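Local coordinates for hypoxanthine-guanine phosphoribosyltransferase (PDB 3ACD), which probably catalyses the magnesium-dependent salvage of hypoxanthine and guanine, joining each to 5-phospho-alpha-D-ribose 1-diphosphate to give IMP or GMP with release of diphosphate, at residues G27-R32 with I144-F149; F49-D54 with R127-L132; V101-D106 with Y159-A164; P135-V140 with I151-V156. All blocks are in the same frame, centred on the assembly; numbering follows the deposited sequence.

Contact 1. Residues G27-R32 with I144-F149; sequences GGEIAR and IHYLGF
The hydroxyl of Y146, whose ring packs against E29 and I30, is gripped by two groups at once: it is hydrogen-bonded to D33 OD2, just beyond the helical segment 27-32, and to R127 NH1 on the adjoining strand. With this end tied down, one broad face of the ring meets helix 16-33. CG1 of I30 sits over the middle of that face, 3.6 Å from the centroid of the Y146 ring and only 1° off its normal, a well-centred CH-pi contact. I30 CG1 is anti to the carbonyl carbon (chi1 -69°), which brings this branch over the tyrosine. On the opposite face H145 CB covers the rim. E29 approaches differently, alongside the ring: its OE1 lies near the ring plane at the edge, 3.8 Å from Y146 CD1, with the carboxylate turned 65° from the ring. A water donates to E29 OE1 at 3.1 Å and to H145 O at 2.7 Å, giving the two acceptors a common donor. The contact packs helix 16-33 onto strand 146-150 of the parallel sheet. Its chemistry is divided: the ring supplies an apolar face to the helix while two bonds to OH tether its far end, and I30 CG1 and H145 CB, over its two faces, are what would resist its turning.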
# COMPACT_ATOMS: atom_id res chain seq x y z
N GLY A 27 2.55 -6.82 -14.40
CA GLY A 27 3.62 -7.39 -13.60
C GLY A 27 4.45 -8.35 -14.44
O GLY A 27 5.68 -8.38 -14.34
N GLY A 28 3.77 -9.13 -15.27
CA GLY A 28 4.47 -10.08 -16.13
C GLY A 28 5.37 -9.37 -17.12
O GLY A 28 6.50 -9.81 -17.37
N GLU A 29 4.87 -8.28 -17.71
CA GLU A 29 5.65 -7.51 -18.67
C GLU A 29 6.90 -6.94 -18.00
O GLU A 29 8.00 -7.00 -18.56
CB GLU A 29 4.83 -6.35 -19.25
CG GLU A 29 3.53 -6.74 -19.93
CD GLU A 29 2.90 -5.58 -20.68
OE1 GLU A 29 2.82 -4.47 -20.11
OE2 GLU A 29 2.48 -5.78 -21.84
N ILE A 30 6.72 -6.39 -16.81
CA ILE A 30 7.84 -5.81 -16.07
C ILE A 30 8.89 -6.88 -15.76
O ILE A 30 10.09 -6.65 -15.94
CB ILE A 30 7.35 -5.15 -14.76
CG1 ILE A 30 6.53 -3.90 -15.09
CG2 ILE A 30 8.54 -4.79 -13.87
CD1 ILE A 30 5.84 -3.27 -13.90
N ALA A 31 8.44 -8.04 -15.30
CA ALA A 31 9.35 -9.13 -14.96
C ALA A 31 10.18 -9.53 -16.18
O ALA A 31 11.38 -9.78 -16.07
CB ALA A 31 8.55 -10.32 -14.45
N ARG A 32 9.53 -9.57 -17.34
CA ARG A 32 10.20 -9.92 -18.58
C ARG A 32 11.18 -8.83 -19.01
O ARG A 32 12.33 -9.11 -19.33
CB ARG A 32 9.18 -10.14 -19.70
CG ARG A 32 9.81 -10.39 -21.07
CD ARG A 32 8.77 -10.43 -22.17
NE ARG A 32 7.83 -11.54 -22.01
CZ ARG A 32 6.87 -11.84 -22.89
NH1 ARG A 32 6.73 -11.12 -23.99
NH2 ARG A 32 6.06 -12.87 -22.66
N ILE A 144 4.43 6.67 -20.11
CA ILE A 144 3.79 5.65 -19.29
C ILE A 144 4.11 4.36 -20.03
O ILE A 144 3.50 4.05 -21.05
CB ILE A 144 2.26 5.82 -19.19
CG1 ILE A 144 1.91 7.19 -18.63
CG2 ILE A 144 1.70 4.74 -18.26
CD1 ILE A 144 0.41 7.42 -18.47
N HIS A 145 5.10 3.64 -19.53
CA HIS A 145 5.53 2.40 -20.15
C HIS A 145 4.64 1.22 -19.83
O HIS A 145 4.51 0.28 -20.63
CB HIS A 145 6.97 2.09 -19.73
CG HIS A 145 7.91 3.24 -19.94
ND1 HIS A 145 7.92 4.35 -19.11
CD2 HIS A 145 8.81 3.49 -20.92
CE1 HIS A 145 8.80 5.22 -19.57
NE2 HIS A 145 9.35 4.73 -20.67
N TYR A 146 4.01 1.26 -18.66
CA TYR A 146 3.12 0.20 -18.22
C TYR A 146 1.81 0.82 -17.76
O TYR A 146 1.67 1.26 -16.62
CB TYR A 146 3.78 -0.58 -17.09
CG TYR A 146 5.15 -1.10 -17.47
CD1 TYR A 146 5.28 -2.17 -18.35
CD2 TYR A 146 6.30 -0.48 -16.99
CE1 TYR A 146 6.54 -2.61 -18.75
CE2 TYR A 146 7.56 -0.92 -17.39
CZ TYR A 146 7.68 -1.98 -18.27
OH TYR A 146 8.92 -2.41 -18.65
N LEU A 147 0.85 0.86 -18.68
CA LEU A 147 -0.45 1.46 -18.40
C LEU A 147 -1.54 0.42 -18.23
O LEU A 147 -1.68 -0.49 -19.03
CB LEU A 147 -0.84 2.41 -19.53
CG LEU A 147 -2.22 3.05 -19.42
CD1 LEU A 147 -2.29 3.92 -18.17
CD2 LEU A 147 -2.52 3.87 -20.67
N GLY A 148 -2.32 0.57 -17.17
CA GLY A 148 -3.41 -0.37 -16.94
C GLY A 148 -4.52 -0.12 -17.94
O GLY A 148 -4.82 -0.97 -18.78
N PHE A 149 -5.13 1.06 -17.86
CA PHE A 149 -6.25 1.39 -18.74
C PHE A 149 -6.26 2.86 -19.17
O PHE A 149 -6.01 3.76 -18.36
CB PHE A 149 -7.57 1.13 -18.01
CG PHE A 149 -7.71 -0.26 -17.46
CD1 PHE A 149 -8.25 -1.28 -18.23
CD2 PHE A 149 -7.31 -0.53 -16.15
CE1 PHE A 149 -8.39 -2.57 -17.70
CE2 PHE A 149 -7.45 -1.82 -15.62
CZ PHE A 149 -7.99 -2.83 -16.39
O HOH W 1 3.93 -2.10 -21.83

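Contact 2. Residues F49-D54 with R127-L132; sequences FIFMAD and RVAALL
This is buried apolar packing of helix against sheet near the centre of the chain: F51 of helix 49-56 lies on the C-terminal end of strand 125-130, where the chain turns a corner at L131. The phenyl ring carries nearly all of it. CG of F51 stands anti to the backbone N (chi1 172°), which sends the ring out from the helix toward the strand. One face is covered by L131, whose CB lies 4.0 Å from the centroid of the F51 ring and 8° off its normal, a CH-pi contact. L131 continues past the ring in the opposite direction, and its CD1 reaches F51 CD1 at 4.0 Å. The CE2 side of the ring meets backbone: F51 CE2 is 3.4 Å from L131 N, and A129 O faces the ring edge at 3.9 Å from the same CE2. A129 CB adds a looser touch. In the type I phosphoribosyltransferase fold, helices cover a central parallel sheet, and F51 fills this helix-sheet seam together with V101 on the next strand and V23 and L26 of helix 16-33. An alanine here is likely to open a gap between helix 49-56 and the strand end, leaving L131 without the ring face beneath its CB and freer to shift. Elsewhere on the same helix, F49 meets F67 of the second subunit edge-to-face, and A53 packs on A53 of that subunit.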
# COMPACT_ATOMS: atom_id res chain seq x y z
N PHE A 49 -1.15 3.20 -3.62
CA PHE A 49 -0.75 2.11 -2.74
C PHE A 49 -1.38 0.73 -2.98
O PHE A 49 -0.73 -0.28 -2.73
CB PHE A 49 -0.87 2.54 -1.27
CG PHE A 49 -2.20 2.23 -0.63
CD1 PHE A 49 -2.35 1.10 0.16
CD2 PHE A 49 -3.28 3.10 -0.77
CE1 PHE A 49 -3.55 0.83 0.82
CE2 PHE A 49 -4.49 2.84 -0.12
CZ PHE A 49 -4.62 1.71 0.68
N ILE A 50 -2.62 0.68 -3.46
CA ILE A 50 -3.25 -0.61 -3.72
C ILE A 50 -2.73 -1.18 -5.04
O ILE A 50 -2.42 -2.38 -5.14
CB ILE A 50 -4.80 -0.49 -3.72
CG1 ILE A 50 -5.26 -0.08 -2.31
CG2 ILE A 50 -5.45 -1.81 -4.13
CD1 ILE A 50 -6.76 -0.11 -2.07
N PHE A 51 -2.61 -0.33 -6.05
CA PHE A 51 -2.07 -0.73 -7.34
C PHE A 51 -0.66 -1.28 -7.08
O PHE A 51 -0.27 -2.32 -7.60
CB PHE A 51 -2.01 0.49 -8.27
CG PHE A 51 -1.30 0.26 -9.58
CD1 PHE A 51 -1.53 -0.89 -10.33
CD2 PHE A 51 -0.44 1.23 -10.09
CE1 PHE A 51 -0.92 -1.07 -11.57
CE2 PHE A 51 0.18 1.06 -11.33
CZ PHE A 51 -0.07 -0.09 -12.08
N MET A 52 0.10 -0.56 -6.26
CA MET A 52 1.46 -0.97 -5.90
C MET A 52 1.45 -2.35 -5.22
O MET A 52 2.22 -3.25 -5.60
CB MET A 52 2.07 0.06 -4.94
CG MET A 52 3.47 -0.30 -4.45
SD MET A 52 4.79 0.11 -5.62
CE MET A 52 6.22 0.09 -4.51
N ALA A 53 0.59 -2.52 -4.22
CA ALA A 53 0.51 -3.79 -3.50
C ALA A 53 0.22 -4.97 -4.42
O ALA A 53 0.83 -6.03 -4.28
CB ALA A 53 -0.57 -3.70 -2.41
N ASP A 54 -0.70 -4.79 -5.36
CA ASP A 54 -1.04 -5.88 -6.28
C ASP A 54 0.04 -6.08 -7.34
O ASP A 54 0.38 -7.21 -7.69
CB ASP A 54 -2.38 -5.61 -6.95
CG ASP A 54 -3.55 -5.67 -5.98
OD1 ASP A 54 -3.33 -6.03 -4.81
OD2 ASP A 54 -4.68 -5.37 -6.40
N ARG A 127 11.28 4.20 -15.66
CA ARG A 127 10.10 3.85 -16.43
C ARG A 127 8.90 4.13 -15.54
O ARG A 127 9.04 4.21 -14.32
CB ARG A 127 10.12 2.39 -16.89
CG ARG A 127 11.02 2.19 -18.11
CD ARG A 127 10.84 0.83 -18.76
NE ARG A 127 11.67 0.72 -19.95
CZ ARG A 127 11.72 -0.35 -20.74
NH1 ARG A 127 11.00 -1.42 -20.46
NH2 ARG A 127 12.52 -0.34 -21.81
N VAL A 128 7.73 4.28 -16.14
CA VAL A 128 6.53 4.59 -15.38
C VAL A 128 5.42 3.56 -15.51
O VAL A 128 5.11 3.09 -16.61
CB VAL A 128 5.96 5.97 -15.82
CG1 VAL A 128 4.66 6.26 -15.10
CG2 VAL A 128 6.98 7.06 -15.54
N ALA A 129 4.83 3.20 -14.38
CA ALA A 129 3.71 2.27 -14.35
C ALA A 129 2.56 3.08 -13.75
O ALA A 129 2.72 3.69 -12.69
CB ALA A 129 4.03 1.07 -13.46
N ALA A 130 1.42 3.10 -14.43
CA ALA A 130 0.26 3.84 -13.97
C ALA A 130 -0.99 3.00 -14.22
O ALA A 130 -1.13 2.40 -15.28
CB ALA A 130 0.15 5.17 -14.71
N LEU A 131 -1.89 2.96 -13.25
CA LEU A 131 -3.11 2.18 -13.43
C LEU A 131 -4.00 2.79 -14.50
O LEU A 131 -4.52 2.08 -15.35
CB LEU A 131 -3.90 2.08 -12.12
CG LEU A 131 -5.17 1.23 -12.21
CD1 LEU A 131 -4.81 -0.23 -12.47
CD2 LEU A 131 -5.96 1.36 -10.93
N LEU A 132 -4.16 4.11 -14.46
CA LEU A 132 -5.03 4.81 -15.41
C LEU A 132 -4.40 6.05 -16.04
O LEU A 132 -3.41 6.58 -15.54
CB LEU A 132 -6.31 5.24 -14.71
CG LEU A 132 -7.11 4.19 -13.93
CD1 LEU A 132 -8.12 4.89 -13.03
CD2 LEU A 132 -7.80 3.24 -14.89

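Contact 3. Residues V101-D106 with Y159-A164; sequences VEDIVD and YGLDRA. With IMP (inosinic acid), chain B.
D103, its CB resting on L161 CD1 at 3.8 Å, turns its carboxylate to the ribose of IMP and takes both hydroxyls: O3' donates to D103 OD1 at 2.7 Å and O2' to D103 OD2 at 2.9 Å. Further along the chain, D106 N donates to the phosphate at O3P, 2.8 Å away. Between these polar grips lies an apolar one. I104 CG2 comes up under a face of the purine, 3.6 Å from IMP C4, and L161 CD2 lies on the same side, 3.9 Å from I104 CG2. The second shell holds D103 in place: I104 N donates to OD1 at 2.6 Å, meeting it from 48° above the carboxylate plane, while CG of D103 stands between the backbone N and the carbonyl carbon (chi1 53°), curling the group back toward this amide. With an alanine here, the two ribose hydroxyls would probably lose their shared anchor, and I104 N its carboxylate partner. The run VEDIVD is the acidic part of the PRPP-binding motif of type I phosphoribosyltransferases. Strand 97-102 leads into the site between strands 40-45 and 125-130, with helix 49-56 packed on V101; the chain then turns at D103 and resumes as strand 104-105 beside strand 132-133, while the 159-164 loop lies against V156 of strand 156-157.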
# COMPACT_ATOMS: atom_id res chain seq x y z
N VAL A 101 5.46 4.24 -9.69
CA VAL A 101 4.15 3.62 -9.69
C VAL A 101 3.11 4.67 -9.29
O VAL A 101 3.05 5.10 -8.14
CB VAL A 101 4.09 2.42 -8.71
CG1 VAL A 101 2.71 1.78 -8.75
CG2 VAL A 101 5.16 1.40 -9.08
N GLU A 102 2.31 5.07 -10.28
CA GLU A 102 1.29 6.10 -10.11
C GLU A 102 -0.13 5.55 -10.19
O GLU A 102 -0.35 4.47 -10.73
CB GLU A 102 1.45 7.16 -11.20
CG GLU A 102 2.41 8.27 -10.84
CD GLU A 102 1.76 9.32 -9.97
OE1 GLU A 102 0.81 8.97 -9.24
OE2 GLU A 102 2.21 10.48 -10.01
N ASP A 103 -1.09 6.29 -9.64
CA ASP A 103 -2.47 5.85 -9.68
C ASP A 103 -3.11 6.23 -11.02
O ASP A 103 -3.57 5.37 -11.76
CB ASP A 103 -3.29 6.43 -8.51
CG ASP A 103 -3.18 7.95 -8.38
OD1 ASP A 103 -2.40 8.60 -9.10
OD2 ASP A 103 -3.90 8.51 -7.52
N ILE A 104 -3.11 7.52 -11.32
CA ILE A 104 -3.70 8.00 -12.56
C ILE A 104 -3.01 9.26 -13.06
O ILE A 104 -2.70 10.16 -12.29
CB ILE A 104 -5.21 8.28 -12.37
CG1 ILE A 104 -5.83 8.81 -13.67
CG2 ILE A 104 -5.42 9.28 -11.25
CD1 ILE A 104 -7.35 8.88 -13.61
N VAL A 105 -2.73 9.30 -14.36
CA VAL A 105 -2.09 10.46 -14.97
C VAL A 105 -3.21 11.28 -15.60
O VAL A 105 -3.93 10.81 -16.50
CB VAL A 105 -1.06 10.03 -16.05
CG1 VAL A 105 -0.37 11.27 -16.64
CG2 VAL A 105 -0.02 9.10 -15.42
N ASP A 106 -3.38 12.50 -15.11
CA ASP A 106 -4.42 13.40 -15.58
C ASP A 106 -3.78 14.43 -16.51
O ASP A 106 -3.61 14.16 -17.70
CB ASP A 106 -5.09 14.07 -14.38
CG ASP A 106 -6.28 14.93 -14.77
OD1 ASP A 106 -6.79 14.80 -15.90
OD2 ASP A 106 -6.71 15.74 -13.91
N TYR A 159 -10.22 1.61 -5.45
CA TYR A 159 -8.94 0.93 -5.65
C TYR A 159 -7.77 1.87 -5.31
O TYR A 159 -6.81 1.99 -6.07
CB TYR A 159 -8.83 0.46 -7.11
CG TYR A 159 -7.73 -0.56 -7.38
CD1 TYR A 159 -7.89 -1.90 -7.03
CD2 TYR A 159 -6.53 -0.17 -7.97
CE1 TYR A 159 -6.88 -2.84 -7.27
CE2 TYR A 159 -5.52 -1.09 -8.22
CZ TYR A 159 -5.69 -2.42 -7.86
OH TYR A 159 -4.66 -3.31 -8.10
N GLY A 160 -7.86 2.53 -4.16
CA GLY A 160 -6.80 3.43 -3.73
C GLY A 160 -7.06 4.91 -4.00
O GLY A 160 -6.59 5.77 -3.25
N LEU A 161 -7.80 5.20 -5.06
CA LEU A 161 -8.10 6.58 -5.42
C LEU A 161 -9.28 7.08 -4.59
O LEU A 161 -10.27 6.36 -4.40
CB LEU A 161 -8.41 6.69 -6.92
CG LEU A 161 -7.23 6.48 -7.87
CD1 LEU A 161 -6.70 5.06 -7.76
CD2 LEU A 161 -7.67 6.76 -9.31
N ASP A 162 -9.17 8.31 -4.10
CA ASP A 162 -10.20 8.87 -3.25
C ASP A 162 -11.19 9.84 -3.88
O ASP A 162 -10.99 10.35 -4.99
CB ASP A 162 -9.55 9.60 -2.08
CG ASP A 162 -8.91 10.91 -2.50
OD1 ASP A 162 -8.01 10.88 -3.36
OD2 ASP A 162 -9.31 11.97 -1.99
N ARG A 163 -12.25 10.08 -3.13
CA ARG A 163 -13.30 11.03 -3.46
C ARG A 163 -13.42 11.76 -2.13
O ARG A 163 -14.12 11.30 -1.22
CB ARG A 163 -14.60 10.30 -3.82
CG ARG A 163 -15.74 11.23 -4.16
CD ARG A 163 -16.91 10.51 -4.80
NE ARG A 163 -17.42 9.42 -3.97
CZ ARG A 163 -18.64 8.90 -4.09
NH1 ARG A 163 -19.47 9.37 -5.02
NH2 ARG A 163 -19.03 7.91 -3.30
N ALA A 164 -12.70 12.87 -2.00
CA ALA A 164 -12.70 13.65 -0.76
C ALA A 164 -12.23 12.77 0.40
O ALA A 164 -12.83 12.77 1.48
CB ALA A 164 -14.10 14.20 -0.48
P IMP B . -2.00 15.28 -12.68
O1P IMP B . -2.96 16.24 -13.26
O2P IMP B . -0.71 16.09 -12.15
O3P IMP B . -1.56 14.22 -13.80
O5' IMP B . -2.72 14.51 -11.45
C5' IMP B . -1.94 14.11 -10.33
C4' IMP B . -2.81 13.45 -9.25
O4' IMP B . -4.19 13.94 -9.33
C3' IMP B . -2.95 11.94 -9.51
O3' IMP B . -1.81 11.21 -9.04
C2' IMP B . -4.21 11.62 -8.69
O2' IMP B . -3.88 11.40 -7.31
C1' IMP B . -5.06 12.89 -8.85
N9 IMP B . -6.16 12.62 -9.81
C8 IMP B . -6.24 13.04 -11.12
N7 IMP B . -7.35 12.60 -11.66
C5 IMP B . -8.03 11.88 -10.74
C6 IMP B . -9.28 11.18 -10.73
O6 IMP B . -9.98 11.13 -11.72
N1 IMP B . -9.66 10.55 -9.57
C2 IMP B . -8.87 10.59 -8.44
N3 IMP B . -7.73 11.24 -8.43
C4 IMP B . -7.27 11.89 -9.54

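Contact 4. Residues P135-V140 with I151-V156; sequences PSRRQV and IEDAYV. With IMP (inosinic acid), chain B.
R137 and D153 set two flat groups nearly parallel, guanidinium and carboxylate 13° apart, without forming a salt bridge. D153 OD1 lies well out of the guanidinium plane, 4.2 Å from R137 NE, so the charges can only attract at a distance. What touches is the arginine's stem: R137 CG and CD each lie 3.6 Å from D153 OD1. Bends at chi2 (-95°) and chi3 (-63°) fold the rest of the chain away, and NE makes its salt bridge with D106 OD1, of the residue whose N binds the phosphate. S136 meets D153 nearer its backbone, OG lying 3.5 Å from D153 CB, and the gap is spanned by water. One water lies 2.7 Å from S136 OG and donates to D153 OD2; a second touches the same hydroxyl and accepts from D153 N; a third accepts from S136 N and donates to I151 O. P135 CD rests near that carbonyl. Beyond this joint, segment 151-156 turns to the base. IMP N1 lies over one face of the Y155 ring, toward the rim of that ring, on the side of the purine away from I104, and Y155 OH is hydrogen-bonded to D162 O. The backbone of V156 reads the base edge in both directions: V156 N donates to IMP O6 at 3.0 Å, while IMP N1 donates to V156 O at 2.6 Å. Such paired main-chain bonds to O6 and N1, with an aromatic ring over the base, are characteristic of the 6-oxopurine site of hypoxanthine-guanine phosphoribosyltransferases.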
# COMPACT_ATOMS: atom_id res chain seq x y z
N PRO A 135 -5.70 10.82 -21.22
CA PRO A 135 -4.98 11.60 -22.23
C PRO A 135 -5.64 12.85 -22.79
O PRO A 135 -4.94 13.77 -23.21
CB PRO A 135 -4.68 10.55 -23.31
CG PRO A 135 -5.82 9.60 -23.18
CD PRO A 135 -5.94 9.45 -21.69
N SER A 136 -6.97 12.91 -22.78
CA SER A 136 -7.64 14.10 -23.30
C SER A 136 -7.39 15.30 -22.39
O SER A 136 -7.66 16.44 -22.76
CB SER A 136 -9.15 13.85 -23.46
OG SER A 136 -9.79 13.64 -22.22
N ARG A 137 -6.86 15.03 -21.20
CA ARG A 137 -6.58 16.07 -20.22
C ARG A 137 -5.09 16.44 -20.16
O ARG A 137 -4.71 17.39 -19.48
CB ARG A 137 -7.02 15.60 -18.83
CG ARG A 137 -8.53 15.53 -18.63
CD ARG A 137 -9.04 16.81 -18.00
NE ARG A 137 -8.49 16.99 -16.67
CZ ARG A 137 -8.64 18.08 -15.93
NH1 ARG A 137 -9.34 19.11 -16.39
NH2 ARG A 137 -8.09 18.16 -14.72
N ARG A 138 -4.27 15.70 -20.89
CA ARG A 138 -2.82 15.90 -20.90
C ARG A 138 -2.37 17.31 -21.29
O ARG A 138 -2.69 17.80 -22.38
CB ARG A 138 -2.17 14.86 -21.82
CG ARG A 138 -0.70 14.55 -21.54
CD ARG A 138 -0.46 14.19 -20.07
NE ARG A 138 -1.55 13.39 -19.50
CZ ARG A 138 -1.80 12.12 -19.80
NH1 ARG A 138 -1.03 11.47 -20.66
NH2 ARG A 138 -2.84 11.51 -19.26
N GLN A 139 -1.62 17.95 -20.40
CA GLN A 139 -1.10 19.30 -20.64
C GLN A 139 0.41 19.25 -20.89
O GLN A 139 0.97 20.14 -21.52
CB GLN A 139 -1.40 20.21 -19.46
CG GLN A 139 -2.89 20.37 -19.18
CD GLN A 139 -3.18 21.44 -18.16
OE1 GLN A 139 -2.63 21.43 -17.05
NE2 GLN A 139 -4.05 22.38 -18.51
N VAL A 140 1.05 18.21 -20.38
CA VAL A 140 2.48 18.02 -20.58
C VAL A 140 2.69 16.55 -20.91
O VAL A 140 2.15 15.66 -20.25
CB VAL A 140 3.29 18.40 -19.31
CG1 VAL A 140 2.80 17.62 -18.11
CG2 VAL A 140 4.77 18.14 -19.55
N ILE A 151 -8.55 5.86 -20.21
CA ILE A 151 -9.96 6.17 -20.05
C ILE A 151 -10.35 7.57 -20.51
O ILE A 151 -9.50 8.43 -20.73
CB ILE A 151 -10.40 6.03 -18.57
CG1 ILE A 151 -9.65 7.04 -17.70
CG2 ILE A 151 -10.13 4.61 -18.08
CD1 ILE A 151 -10.13 7.13 -16.26
N GLU A 152 -11.66 7.78 -20.66
CA GLU A 152 -12.19 9.07 -21.06
C GLU A 152 -12.08 10.01 -19.87
O GLU A 152 -11.81 9.58 -18.75
CB GLU A 152 -13.66 8.94 -21.48
CG GLU A 152 -14.58 8.45 -20.37
CD GLU A 152 -16.04 8.44 -20.78
OE1 GLU A 152 -16.59 9.52 -21.06
OE2 GLU A 152 -16.63 7.34 -20.83
N ASP A 153 -12.31 11.29 -20.12
CA ASP A 153 -12.24 12.31 -19.08
C ASP A 153 -13.39 12.16 -18.08
O ASP A 153 -14.55 12.41 -18.41
CB ASP A 153 -12.26 13.70 -19.72
CG ASP A 153 -12.22 14.82 -18.70
OD1 ASP A 153 -11.80 14.58 -17.55
OD2 ASP A 153 -12.59 15.95 -19.07
N ALA A 154 -13.06 11.75 -16.86
CA ALA A 154 -14.04 11.58 -15.80
C ALA A 154 -13.32 11.48 -14.46
O ALA A 154 -12.16 11.08 -14.41
CB ALA A 154 -14.86 10.32 -16.04
N TYR A 155 -14.00 11.86 -13.38
CA TYR A 155 -13.37 11.76 -12.07
C TYR A 155 -13.63 10.35 -11.55
O TYR A 155 -14.78 9.99 -11.29
CB TYR A 155 -13.95 12.76 -11.06
CG TYR A 155 -13.15 12.76 -9.77
CD1 TYR A 155 -11.96 13.47 -9.67
CD2 TYR A 155 -13.54 11.97 -8.69
CE1 TYR A 155 -11.16 13.39 -8.53
CE2 TYR A 155 -12.75 11.88 -7.54
CZ TYR A 155 -11.56 12.59 -7.47
OH TYR A 155 -10.75 12.49 -6.37
N VAL A 156 -12.57 9.57 -11.42
CA VAL A 156 -12.69 8.20 -10.95
C VAL A 156 -12.25 8.06 -9.50
O VAL A 156 -11.56 8.92 -8.95
CB VAL A 156 -11.85 7.24 -11.82
CG1 VAL A 156 -12.32 7.29 -13.27
CG2 VAL A 156 -10.37 7.62 -11.74
P IMP B . -2.00 15.28 -12.68
O1P IMP B . -2.96 16.24 -13.26
O2P IMP B . -0.71 16.09 -12.15
O3P IMP B . -1.56 14.22 -13.80
O5' IMP B . -2.72 14.51 -11.45
C5' IMP B . -1.94 14.11 -10.33
C4' IMP B . -2.81 13.45 -9.25
O4' IMP B . -4.19 13.94 -9.33
C3' IMP B . -2.95 11.94 -9.51
O3' IMP B . -1.81 11.21 -9.04
C2' IMP B . -4.21 11.62 -8.69
O2' IMP B . -3.88 11.40 -7.31
C1' IMP B . -5.06 12.89 -8.85
N9 IMP B . -6.16 12.62 -9.81
C8 IMP B . -6.24 13.04 -11.12
N7 IMP B . -7.35 12.60 -11.66
C5 IMP B . -8.03 11.88 -10.74
C6 IMP B . -9.28 11.18 -10.73
O6 IMP B . -9.98 11.13 -11.72
N1 IMP B . -9.66 10.55 -9.57
C2 IMP B . -8.87 10.59 -8.44
N3 IMP B . -7.73 11.24 -8.43
C4 IMP B . -7.27 11.89 -9.54
O HOH W 2 -9.04 10.87 -21.93
O HOH W 3 -12.67 12.21 -22.76
O HOH W 4 -10.84 16.12 -21.69

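How the contacts relate
From the N terminus, 27-32, 49-54 and 101-106 open contacts 1, 2 and 3 in turn. Segment 127-132 closes contact 2 first; 135-140 then opens contact 4, and 144-149 closes contact 1, 151-156 contact 4 and 159-164 contact 3. Contact 2 is therefore enclosed by contact 1, and contact 4 by contact 3, whereas contact 1 crosses contacts 3 and 4 and contact 2 crosses contact 3. Contacts 1 and 2 fasten helices 16-33 and 49-56 to neighbouring strands, 146-150 and 125-130, and strand 97-102 carries the same sheet into contact 3. Contacts 3 and 4 meet at IMP, joining the sheet's C-terminal ends to the base-binding loops.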